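Local atomic coordinates of peptide amidase (Stenotrophomonas maltophilia, PDB entry 1M22), a protein that probably hydrolyses amide bonds as a peptide amidase of the amidase signature family, using a serine nucleophile. Residues A467-E470 and P471-E475. Numbering follows the deposited sequence.
Sequences AWSE and PKLIE
S469 and L473 meet across the first turn of helix 470-484, which follows strand 457-464 of the central mixed sheet. S469 is the N-cap residue, yet its hydroxyl makes no capping bond. Its chi1 of 65° turns OG back over its own main chain. S469 OG hydrogen-bonds to T466 O, in the loop before the helix. S469 OG also rests 3.8 Å from L473 CG. The first regular helix bonds run from L473 N to S469 O, at 2.9 Å, and from I474 N to E470 O, also at 2.9 Å. P471 is the first-turn proline. It has no N-H to give, and at this place in a helix none is needed.

The tight side holds E470, L473 and I474, all buried. CG1 of I474 lies 3.2 Å from E470 O, beside the bond that the I474 backbone N makes to that oxygen. The E470 chain bends at chi2 (83°) and carries its carboxylate back toward the loop. There OE2 of E470 is hydrogen-bonded to T205 OG1, which also pairs with W468 N.

The other side is looser and partly exposed. CD of P471 lies 3.6 Å from W468 O, while the W468 indole packs on M254 and P255. K472 CB comes to 3.6 Å from S469 O, and the K472 amine makes a salt bridge with D411. The chemistry implies a helix start with ordinary main-chain bonds in its first turn, whose polar side chains serve other partners: the S469 hydroxyl ties it to the preceding loop and the E470 carboxylate to T205.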
loop_
_atom_site.group_PDB
_atom_site.type_symbol
_atom_site.label_atom_id
_atom_site.label_comp_id
_atom_site.label_asym_id
_atom_site.label_seq_id
_atom_site.Cartn_x
_atom_site.Cartn_y
_atom_site.Cartn_z
ATOM N N ALA A 467 -15.624 7.087 5.531
ATOM C CA ALA A 467 -15.439 7.326 4.110
ATOM C C ALA A 467 -15.125 8.781 3.775
ATOM O O ALA A 467 -15.731 9.705 4.322
ATOM C CB ALA A 467 -16.681 6.876 3.342
ATOM N N TRP A 468 -14.155 8.965 2.881
ATOM C CA TRP A 468 -13.747 10.276 2.382
ATOM C C TRP A 468 -13.087 11.211 3.392
ATOM O O TRP A 468 -12.976 12.412 3.142
ATOM C CB TRP A 468 -14.957 10.971 1.735
ATOM C CG TRP A 468 -15.769 10.044 0.863
ATOM C CD1 TRP A 468 -17.061 9.643 1.073
ATOM C CD2 TRP A 468 -15.326 9.361 -0.318
ATOM N NE1 TRP A 468 -17.445 8.750 0.100
ATOM C CE2 TRP A 468 -16.400 8.559 -0.766
ATOM C CE3 TRP A 468 -14.124 9.347 -1.041
ATOM C CZ2 TRP A 468 -16.310 7.751 -1.907
ATOM C CZ3 TRP A 468 -14.035 8.542 -2.176
ATOM C CH2 TRP A 468 -15.123 7.756 -2.594
ATOM N N SER A 469 -12.618 10.667 4.512
ATOM C CA SER A 469 -11.979 11.492 5.536
ATOM C C SER A 469 -10.462 11.634 5.382
ATOM O O SER A 469 -9.779 12.018 6.333
ATOM C CB SER A 469 -12.301 10.943 6.934
ATOM O OG SER A 469 -11.746 9.656 7.134
ATOM N N GLU A 470 -9.933 11.348 4.194
ATOM C CA GLU A 470 -8.491 11.465 3.969
ATOM C C GLU A 470 -7.911 12.821 4.372
ATOM O O GLU A 470 -6.844 12.878 4.974
ATOM C CB GLU A 470 -8.130 11.194 2.505
ATOM C CG GLU A 470 -8.321 9.756 2.050
ATOM C CD GLU A 470 -9.746 9.445 1.649
ATOM O OE1 GLU A 470 -10.590 10.370 1.606
ATOM O OE2 GLU A 470 -10.014 8.268 1.362
ATOM N N PRO A 471 -8.592 13.931 4.035
ATOM C CA PRO A 471 -8.032 15.233 4.422
ATOM C C PRO A 471 -7.777 15.328 5.927
ATOM O O PRO A 471 -6.710 15.765 6.362
ATOM C CB PRO A 471 -9.098 16.220 3.955
ATOM C CG PRO A 471 -9.689 15.531 2.752
ATOM C CD PRO A 471 -9.816 14.101 3.229
ATOM N N LYS A 472 -8.758 14.907 6.717
ATOM C CA LYS A 472 -8.646 14.952 8.171
ATOM C C LYS A 472 -7.610 13.960 8.693
ATOM O O LYS A 472 -6.839 14.273 9.602
ATOM C CB LYS A 472 -10.005 14.658 8.815
ATOM C CG LYS A 472 -10.000 14.739 10.333
ATOM C CD LYS A 472 -11.300 14.220 10.936
ATOM C CE LYS A 472 -12.498 15.059 10.527
ATOM N NZ LYS A 472 -13.755 14.543 11.140
ATOM N N LEU A 473 -7.588 12.758 8.126
ATOM C CA LEU A 473 -6.622 11.760 8.570
ATOM C C LEU A 473 -5.200 12.231 8.310
ATOM O O LEU A 473 -4.308 12.010 9.125
ATOM C CB LEU A 473 -6.854 10.420 7.869
ATOM C CG LEU A 473 -8.110 9.647 8.275
ATOM C CD1 LEU A 473 -8.110 8.291 7.582
ATOM C CD2 LEU A 473 -8.145 9.464 9.789
ATOM N N ILE A 474 -4.990 12.886 7.174
ATOM C CA ILE A 474 -3.665 13.386 6.842
ATOM C C ILE A 474 -3.244 14.492 7.809
ATOM O O ILE A 474 -2.100 14.514 8.268
ATOM C CB ILE A 474 -3.619 13.888 5.384
ATOM C CG1 ILE A 474 -3.649 12.681 4.442
ATOM C CG2 ILE A 474 -2.361 14.723 5.145
ATOM C CD1 ILE A 474 -3.802 13.030 2.974
ATOM N N GLU A 475 -4.164 15.401 8.130
ATOM C CA GLU A 475 -3.864 16.484 9.068
ATOM C C GLU A 475 -3.415 15.910 10.406
ATOM O O GLU A 475 -2.427 16.356 10.992
ATOM C CB GLU A 475 -5.095 17.350 9.354
ATOM C CG GLU A 475 -5.769 18.003 8.175
ATOM C CD GLU A 475 -6.915 18.899 8.619
ATOM O OE1 GLU A 475 -7.709 18.468 9.488
ATOM O OE2 GLU A 475 -7.025 20.029 8.101
#